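PDB 3WAJ: transmembrane oligosaccharyl transferase from Archaeoglobus fulgidus, which belongs to the STT3/AglB family of membrane enzymes, with an N-terminal helical membrane region of the GT-C clan and a bound zinc ion in the model. Local coordinates for residues A[206-211]-A[255-260]; A[215-220]-A[272-277]; A[121-126]-A[170-175]. All coordinates share one frame; numbering follows the deposited sequence.

All three contacts lie in the N-terminal membrane region. Contact 3 is the most buried and packs helix 121-131 on helix 163-181. Contact 1 is partly buried and packs helix 199-214 on helix 243-261. The two touch where Thr207 and Ile208 meet Ala173, so helices 163-181 and 199-214 link them. Both rest on apolar branches and small residues. None of the three has a direct hydrogen bond between its segments; in contact 2 a water sits between them. Contact 2 joins the loops that follow the two helices of contact 1, one of its touching residues, Thr273, being exposed, and adds rings and a sulfate ion. Tyr211 of contact 1 packs on Gly218 of contact 2.

Contact 1: A[206-211]-A[255-260]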
loop_
_atom_site.group_PDB
_atom_site.type_symbol
_atom_site.label_atom_id
_atom_site.label_comp_id
_atom_site.label_asym_id
_atom_site.label_seq_id
_atom_site.Cartn_x
_atom_site.Cartn_y
_atom_site.Cartn_z
ATOM N N ILE A 206 16.753 10.826 21.493
ATOM C CA ILE A 206 17.143 10.618 20.100
ATOM C C ILE A 206 16.290 9.533 19.469
ATOM O O ILE A 206 15.846 9.669 18.329
ATOM C CB ILE A 206 18.659 10.291 19.957
ATOM C CG1 ILE A 206 19.493 11.564 20.080
ATOM C CG2 ILE A 206 18.958 9.642 18.623
ATOM C CD1 ILE A 206 20.975 11.318 20.173
ATOM N N THR A 207 16.058 8.457 20.214
ATOM C CA THR A 207 15.231 7.356 19.726
ATOM C C THR A 207 13.787 7.816 19.499
ATOM O O THR A 207 13.151 7.411 18.529
ATOM C CB THR A 207 15.268 6.151 20.673
ATOM O OG1 THR A 207 14.757 6.546 21.950
ATOM C CG2 THR A 207 16.689 5.638 20.830
ATOM N N ILE A 208 13.268 8.670 20.379
ATOM C CA ILE A 208 11.943 9.233 20.126
ATOM C C ILE A 208 11.961 10.082 18.857
ATOM O O ILE A 208 11.176 9.849 17.928
ATOM C CB ILE A 208 11.411 10.051 21.303
ATOM C CG1 ILE A 208 11.057 9.112 22.460
ATOM C CG2 ILE A 208 10.173 10.865 20.875
ATOM C CD1 ILE A 208 10.620 9.822 23.708
ATOM N N GLY A 209 12.878 11.048 18.818
ATOM C CA GLY A 209 13.111 11.852 17.631
ATOM C C GLY A 209 13.146 11.015 16.366
ATOM O O GLY A 209 12.466 11.349 15.382
ATOM N N LEU A 210 13.907 9.922 16.391
ATOM C CA LEU A 210 14.055 9.085 15.197
ATOM C C LEU A 210 12.742 8.387 14.872
ATOM O O LEU A 210 12.386 8.226 13.698
ATOM C CB LEU A 210 15.199 8.089 15.354
ATOM C CG LEU A 210 16.567 8.766 15.375
ATOM C CD1 LEU A 210 17.697 7.760 15.470
ATOM C CD2 LEU A 210 16.738 9.638 14.147
ATOM N N TYR A 211 12.005 8.013 15.917
ATOM C CA TYR A 211 10.667 7.436 15.743
ATOM C C TYR A 211 9.732 8.375 14.951
ATOM O O TYR A 211 9.181 7.989 13.919
ATOM C CB TYR A 211 10.078 7.044 17.109
ATOM C CG TYR A 211 8.722 6.384 17.043
ATOM C CD1 TYR A 211 8.425 5.461 16.054
ATOM C CD2 TYR A 211 7.743 6.676 17.974
ATOM C CE1 TYR A 211 7.183 4.859 15.987
ATOM C CE2 TYR A 211 6.494 6.073 17.916
ATOM C CZ TYR A 211 6.223 5.167 16.919
ATOM O OH TYR A 211 4.988 4.565 16.846
ATOM N N ALA A 255 12.666 17.157 25.633
ATOM C CA ALA A 255 13.388 18.318 25.116
ATOM C C ALA A 255 14.253 17.932 23.912
ATOM O O ALA A 255 14.219 18.595 22.866
ATOM C CB ALA A 255 14.235 18.972 26.208
ATOM N N VAL A 256 15.020 16.854 24.056
ATOM C CA VAL A 256 15.906 16.427 22.984
ATOM C C VAL A 256 15.110 16.024 21.745
ATOM O O VAL A 256 15.449 16.429 20.639
ATOM C CB VAL A 256 16.862 15.302 23.440
ATOM C CG1 VAL A 256 17.584 14.674 22.247
ATOM C CG2 VAL A 256 17.874 15.847 24.453
ATOM N N SER A 257 14.044 15.251 21.935
ATOM C CA SER A 257 13.233 14.782 20.809
ATOM C C SER A 257 12.709 15.955 20.000
ATOM O O SER A 257 12.664 15.899 18.769
ATOM C CB SER A 257 12.061 13.923 21.294
ATOM O OG SER A 257 11.127 14.694 22.029
ATOM N N ALA A 258 12.320 17.023 20.701
ATOM C CA ALA A 258 11.806 18.235 20.056
ATOM C C ALA A 258 12.884 18.926 19.208
ATOM O O ALA A 258 12.605 19.434 18.126
ATOM C CB ALA A 258 11.263 19.177 21.088
ATOM N N LEU A 259 14.109 18.956 19.726
ATOM C CA LEU A 259 15.245 19.526 19.010
ATOM C C LEU A 259 15.523 18.771 17.724
ATOM O O LEU A 259 15.788 19.369 16.679
ATOM C CB LEU A 259 16.499 19.479 19.886
ATOM C CG LEU A 259 16.668 20.620 20.869
ATOM C CD1 LEU A 259 17.913 20.396 21.712
ATOM C CD2 LEU A 259 16.760 21.915 20.088
ATOM N N ILE A 260 15.488 17.449 17.814
ATOM C CA ILE A 260 15.710 16.593 16.657
ATOM C C ILE A 260 14.584 16.752 15.634
ATOM O O ILE A 260 14.816 16.730 14.426
ATOM C CB ILE A 260 15.836 15.135 17.102
ATOM C CG1 ILE A 260 17.070 15.000 17.978
ATOM C CG2 ILE A 260 15.900 14.181 15.901
ATOM C CD1 ILE A 260 17.105 13.732 18.730
#
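Ile206 and Gly209 meet Ser257 and Ile260 where two membrane helices pack. Helix 199-214 and helix 243-261 run in broadly the same direction. Their local axes come within 7.7 Å at a signed crossing angle of -40°. The pair forms part of the helical bundle of the STT3 N-terminal region.

The apolar contacts centre on Ile260. It buries more surface here than any other residue of the pair. Its two branches do different work. The long branch lies beside its own backbone N (chi1 -64°) and ends at CD1, 3.5 Å from Ile206 CG1. The same CD1 also touches Ile206 CA. The two isoleucine side chains cross at about a right angle. The short branch, CG2, lies 4.0 Å from Gly209 CA. Val256 adds CG1 near Ile206 N and CG1.

The second kind of contact is close backbone packing at small residues. Gly209 and Ser257 have their CA atoms 4.3 Å apart. Gly209 has no side chain, so Ile260 CG2 packs directly on its backbone.

No hydrogen bond joins the two segments. The hydroxyl of Ser257 turns back to its own helix and bonds Phe254 O. Thr207, whose CB points away from helix 243-261, shares a hydrogen bond with the hydroxyl of Thr176 on helix 163-181. What Ser257 gives to the contact is mainly its methylene: CB sits 3.6 Å from Ile208 CG2 and 3.9 Å from Gly209 N.

Contact 2: A[215-220]-A[272-277]; sequences WGAGFI and STIFYS. With SO4 (sulfate ion), chain C.
The Phe219 ring turns one edge to the carbonyl of Thr273. Thr273 O lies in the plane of the ring, 3.4 Å from CE2, and Gly216 O is also at the edge in plane. One face of this ring carries Ala217 O, offset toward the rim. Phe279 meets the ring edge-to-face. The Trp215 ring carries Ala217 CB on one face, 3.4 Å above the plane. Ile274 CD1 approaches the indole obliquely, 3.7 Å from NE1. The ring of His162 meets it with the planes at about 40°. The Tyr276 ring has Gly216 N obliquely beside it.

Here two interhelical loops meet. Segment 215-220 connects helix 199-214 to helix 221-234, and segment 272-277 leads into helix 278-303. In the second loop Ser272 OG accepts from Ile274 N, an ST turn, and from Phe275 N, which makes it an ST motif.

Trp215 has CG opposite its backbone N (chi1 -170°), and the indole reaches back to Ile274. It also reaches the sulfate ion, probably from the crystallisation liquor, through a weak NE1 bond to O4. His162, Arg426 and His81 hold the same ion. The Trp215 side chain is about 8 Å from the zinc ion.

The loop backbones pack closely at Gly216 and Ala217. A CA-H...O contact runs from Gly216 CA to Ile274 O, nearly straight at the hydrogen (166°). Ala217 CA makes a shorter but more bent contact with Thr273 O. The Tyr276 hydroxyl lies close to Gly216 N, but its hydrogen bond goes to Val212 O. Gly216 N instead donates to a water at 2.9 Å, and that water lies 3.0 Å from Ile274 O.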
loop_
_atom_site.group_PDB
_atom_site.type_symbol
_atom_site.label_atom_id
_atom_site.label_comp_id
_atom_site.label_asym_id
_atom_site.label_seq_id
_atom_site.Cartn_x
_atom_site.Cartn_y
_atom_site.Cartn_z
ATOM N N TRP A 215 8.127 8.148 11.069
ATOM C CA TRP A 215 6.684 8.120 10.917
ATOM C C TRP A 215 6.074 9.311 11.673
ATOM O O TRP A 215 6.205 9.406 12.904
ATOM C CB TRP A 215 6.169 6.807 11.496
ATOM C CG TRP A 215 4.734 6.516 11.201
ATOM C CD1 TRP A 215 4.134 6.513 9.973
ATOM C CD2 TRP A 215 3.723 6.145 12.147
ATOM N NE1 TRP A 215 2.811 6.176 10.101
ATOM C CE2 TRP A 215 2.530 5.936 11.433
ATOM C CE3 TRP A 215 3.713 5.965 13.542
ATOM C CZ2 TRP A 215 1.327 5.564 12.050
ATOM C CZ3 TRP A 215 2.518 5.587 14.169
ATOM C CH2 TRP A 215 1.343 5.392 13.418
ATOM N N GLY A 216 5.412 10.208 10.939
ATOM C CA GLY A 216 4.900 11.454 11.506
ATOM C C GLY A 216 3.936 11.313 12.678
ATOM O O GLY A 216 3.890 12.173 13.567
ATOM N N ALA A 217 3.175 10.218 12.678
ATOM C CA ALA A 217 2.200 9.923 13.728
ATOM C C ALA A 217 2.879 9.415 14.992
ATOM O O ALA A 217 2.211 9.140 15.996
ATOM C CB ALA A 217 1.189 8.905 13.231
ATOM N N GLY A 218 4.206 9.298 14.934
ATOM C CA GLY A 218 4.993 8.724 16.014
ATOM C C GLY A 218 5.064 9.564 17.265
ATOM O O GLY A 218 5.588 9.111 18.288
ATOM N N PHE A 219 4.530 10.783 17.200
ATOM C CA PHE A 219 4.400 11.616 18.400
ATOM C C PHE A 219 3.583 10.867 19.458
ATOM O O PHE A 219 3.656 11.176 20.637
ATOM C CB PHE A 219 3.714 12.943 18.054
ATOM C CG PHE A 219 2.297 12.773 17.579
ATOM C CD1 PHE A 219 1.244 12.716 18.494
ATOM C CD2 PHE A 219 2.019 12.623 16.231
ATOM C CE1 PHE A 219 -0.061 12.517 18.071
ATOM C CE2 PHE A 219 0.717 12.438 15.794
ATOM C CZ PHE A 219 -0.327 12.385 16.720
ATOM N N ILE A 220 2.796 9.891 19.013
ATOM C CA ILE A 220 1.954 9.077 19.885
ATOM C C ILE A 220 2.733 8.390 21.014
ATOM O O ILE A 220 2.159 8.064 22.045
ATOM C CB ILE A 220 1.161 8.020 19.054
ATOM C CG1 ILE A 220 -0.127 7.618 19.767
ATOM C CG2 ILE A 220 2.013 6.779 18.789
ATOM C CD1 ILE A 220 -0.992 8.770 20.143
ATOM N N SER A 272 -0.967 18.787 11.321
ATOM C CA SER A 272 -1.248 17.436 10.861
ATOM C C SER A 272 -0.722 16.412 11.851
ATOM O O SER A 272 0.271 16.646 12.544
ATOM C CB SER A 272 -0.596 17.210 9.492
ATOM O OG SER A 272 -0.887 15.912 9.015
ATOM N N THR A 273 -1.380 15.264 11.906
ATOM C CA THR A 273 -0.866 14.158 12.701
ATOM C C THR A 273 -0.037 13.180 11.854
ATOM O O THR A 273 0.512 12.224 12.396
ATOM C CB THR A 273 -1.999 13.404 13.408
ATOM O OG1 THR A 273 -2.897 12.888 12.426
ATOM C CG2 THR A 273 -2.759 14.331 14.349
ATOM N N ILE A 274 0.047 13.410 10.538
ATOM C CA ILE A 274 0.810 12.503 9.659
ATOM C C ILE A 274 1.932 13.198 8.847
ATOM O O ILE A 274 3.080 12.753 8.844
ATOM C CB ILE A 274 -0.129 11.601 8.773
ATOM C CG1 ILE A 274 0.655 10.438 8.140
ATOM C CG2 ILE A 274 -0.867 12.423 7.718
ATOM C CD1 ILE A 274 1.288 9.466 9.154
ATOM N N PHE A 275 1.603 14.305 8.196
ATOM C CA PHE A 275 2.601 15.152 7.549
ATOM C C PHE A 275 3.510 15.886 8.549
ATOM O O PHE A 275 3.172 16.029 9.735
ATOM C CB PHE A 275 1.901 16.153 6.633
ATOM C CG PHE A 275 1.100 15.502 5.528
ATOM C CD1 PHE A 275 1.744 14.980 4.402
ATOM C CD2 PHE A 275 -0.290 15.388 5.621
ATOM C CE1 PHE A 275 1.017 14.366 3.364
ATOM C CE2 PHE A 275 -1.029 14.772 4.587
ATOM C CZ PHE A 275 -0.369 14.258 3.454
ATOM N N TYR A 276 4.659 16.360 8.069
ATOM C CA TYR A 276 5.656 16.966 8.952
ATOM C C TYR A 276 5.360 18.432 9.292
ATOM O O TYR A 276 5.771 19.358 8.591
ATOM C CB TYR A 276 7.082 16.694 8.436
ATOM C CG TYR A 276 7.439 15.267 8.748
ATOM C CD1 TYR A 276 8.062 14.932 9.950
ATOM C CD2 TYR A 276 7.056 14.233 7.897
ATOM C CE1 TYR A 276 8.345 13.615 10.275
ATOM C CE2 TYR A 276 7.328 12.907 8.212
ATOM C CZ TYR A 276 7.971 12.603 9.401
ATOM O OH TYR A 276 8.244 11.289 9.711
ATOM N N SER A 277 4.629 18.601 10.394
ATOM C CA SER A 277 3.992 19.861 10.744
ATOM C C SER A 277 4.433 20.304 12.131
ATOM O O SER A 277 5.107 19.554 12.842
ATOM C CB SER A 277 2.467 19.721 10.678
ATOM O OG SER A 277 1.955 18.969 11.754
HETATM S S SO4 C . 1.607 4.992 6.310
HETATM O O1 SO4 C . 2.291 5.099 5.015
HETATM O O2 SO4 C . 0.773 6.185 6.484
HETATM O O3 SO4 C . 0.780 3.784 6.304
HETATM O O4 SO4 C . 2.549 4.907 7.434
HETATM O O HOH W 1 4.477 10.175 8.231
#

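Contact 3: A[121-126]-A[170-175]; sequences ILPVYL and QVSALG
Pro123 presents its ring to the hydroxyl of Ser172, in a buried packing of two membrane helices. Helix 121-131 and helix 163-181 point the same general way, with short-segment axes 8.3 Å apart at closest approach and a signed crossing angle of 35°. Both are membrane helices of the STT3 N-terminal family region.

The CB of Pro123 points toward helix 163-181. Pro123 CB and CG each lie 3.2 Å from Ser172 OG, so the oxygen sits beyond the CB-CG bond of the ring. No hydrogen bond results, since these ring atoms are carbons. The hydroxyl is used within its own helix. With OG beside the backbone N (chi1 -72°), it reaches back and bonds Phe168 O. Pro123 stands in the first turn of its helix, where a residue without an N-H costs no helical bond.

Val171 approaches Pro123 at the neighbouring place on helix 163-181. Its CB points toward the other helix, and the CG1 branch does the touching. CG1 packs 3.9 Å from Pro123 CB and also meets the backbone carbonyl of that proline. Val124 points its CB away, yet its CG2 branch lies beside the backbone N and still comes within 4.2 Å of Val171 CG1. The two valines lie slantwise to each other.

One turn further along, a leucine faces a glycine. The CB of Leu126 points toward helix 163-181, near Gly175, and the CA atoms of the two residues are 5.6 Å apart. Gly175 has no side chain, and Leu126 CD2 lies over its backbone, 4.1 Å from Gly175 C.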
loop_
_atom_site.group_PDB
_atom_site.type_symbol
_atom_site.label_atom_id
_atom_site.label_comp_id
_atom_site.label_asym_id
_atom_site.label_seq_id
_atom_site.Cartn_x
_atom_site.Cartn_y
_atom_site.Cartn_z
ATOM N N ILE A 121 16.907 -7.119 17.193
ATOM C CA ILE A 121 17.438 -7.837 18.346
ATOM C C ILE A 121 17.856 -6.844 19.440
ATOM O O ILE A 121 17.446 -6.979 20.596
ATOM C CB ILE A 121 18.627 -8.744 17.936
ATOM C CG1 ILE A 121 18.150 -10.174 17.664
ATOM C CG2 ILE A 121 19.700 -8.786 19.013
ATOM C CD1 ILE A 121 17.007 -10.273 16.697
ATOM N N LEU A 122 18.634 -5.830 19.061
ATOM C CA LEU A 122 19.169 -4.862 20.027
ATOM C C LEU A 122 18.104 -4.137 20.899
ATOM O O LEU A 122 18.143 -4.245 22.130
ATOM C CB LEU A 122 20.155 -3.886 19.358
ATOM C CG LEU A 122 21.185 -4.533 18.426
ATOM C CD1 LEU A 122 22.225 -3.522 17.939
ATOM C CD2 LEU A 122 21.862 -5.716 19.101
ATOM N N PRO A 123 17.136 -3.432 20.275
ATOM C CA PRO A 123 16.148 -2.748 21.125
ATOM C C PRO A 123 15.299 -3.717 21.944
ATOM O O PRO A 123 14.902 -3.354 23.055
ATOM C CB PRO A 123 15.245 -2.017 20.122
ATOM C CG PRO A 123 15.951 -2.086 18.814
ATOM C CD PRO A 123 16.822 -3.287 18.842
ATOM N N VAL A 124 15.005 -4.905 21.407
ATOM C CA VAL A 124 14.179 -5.859 22.145
ATOM C C VAL A 124 14.924 -6.379 23.370
ATOM O O VAL A 124 14.445 -6.214 24.491
ATOM C CB VAL A 124 13.677 -7.021 21.281
ATOM C CG1 VAL A 124 12.986 -8.057 22.155
ATOM C CG2 VAL A 124 12.713 -6.510 20.229
ATOM N N TYR A 125 16.091 -6.983 23.149
ATOM C CA TYR A 125 16.965 -7.381 24.242
ATOM C C TYR A 125 17.035 -6.265 25.268
ATOM O O TYR A 125 16.712 -6.481 26.432
ATOM C CB TYR A 125 18.385 -7.715 23.754
ATOM C CG TYR A 125 19.339 -7.948 24.905
ATOM C CD1 TYR A 125 19.485 -9.213 25.464
ATOM C CD2 TYR A 125 20.074 -6.901 25.455
ATOM C CE1 TYR A 125 20.341 -9.433 26.544
ATOM C CE2 TYR A 125 20.930 -7.107 26.530
ATOM C CZ TYR A 125 21.060 -8.376 27.068
ATOM O OH TYR A 125 21.912 -8.585 28.131
ATOM N N LEU A 126 17.441 -5.075 24.823
ATOM C CA LEU A 126 17.548 -3.908 25.701
ATOM C C LEU A 126 16.276 -3.685 26.495
ATOM O O LEU A 126 16.335 -3.525 27.714
ATOM C CB LEU A 126 17.891 -2.639 24.917
ATOM C CG LEU A 126 18.046 -1.406 25.812
ATOM C CD1 LEU A 126 19.107 -1.673 26.870
ATOM C CD2 LEU A 126 18.392 -0.153 25.019
ATOM N N GLN A 170 10.294 2.546 18.204
ATOM C CA GLN A 170 9.339 2.587 19.314
ATOM C C GLN A 170 9.860 1.767 20.489
ATOM O O GLN A 170 9.930 2.255 21.621
ATOM C CB GLN A 170 7.956 2.074 18.913
ATOM C CG GLN A 170 6.917 2.263 20.020
ATOM C CD GLN A 170 5.704 1.371 19.848
ATOM O OE1 GLN A 170 4.597 1.844 19.572
ATOM N NE2 GLN A 170 5.907 0.071 20.007
ATOM N N VAL A 171 10.221 0.518 20.200
ATOM C CA VAL A 171 10.823 -0.376 21.184
ATOM C C VAL A 171 12.113 0.227 21.742
ATOM O O VAL A 171 12.332 0.223 22.954
ATOM C CB VAL A 171 11.090 -1.761 20.581
ATOM C CG1 VAL A 171 11.693 -2.704 21.625
ATOM C CG2 VAL A 171 9.797 -2.341 20.035
ATOM N N SER A 172 12.955 0.744 20.853
ATOM C CA SER A 172 14.178 1.439 21.248
ATOM C C SER A 172 13.872 2.555 22.218
ATOM O O SER A 172 14.577 2.721 23.209
ATOM C CB SER A 172 14.903 2.036 20.033
ATOM O OG SER A 172 15.501 1.025 19.253
ATOM N N ALA A 173 12.830 3.333 21.923
ATOM C CA ALA A 173 12.481 4.472 22.764
ATOM C C ALA A 173 12.086 4.008 24.168
ATOM O O ALA A 173 12.499 4.606 25.157
ATOM C CB ALA A 173 11.380 5.304 22.132
ATOM N N LEU A 174 11.305 2.932 24.252
ATOM C CA LEU A 174 10.905 2.380 25.541
ATOM C C LEU A 174 12.119 1.877 26.336
ATOM O O LEU A 174 12.359 2.311 27.470
ATOM C CB LEU A 174 9.911 1.241 25.343
ATOM C CG LEU A 174 8.594 1.546 24.640
ATOM C CD1 LEU A 174 7.823 0.256 24.420
ATOM C CD2 LEU A 174 7.752 2.543 25.432
ATOM N N GLY A 175 12.877 0.963 25.738
ATOM C CA GLY A 175 14.040 0.381 26.383
ATOM C C GLY A 175 15.067 1.409 26.809
ATOM O O GLY A 175 15.645 1.308 27.889
#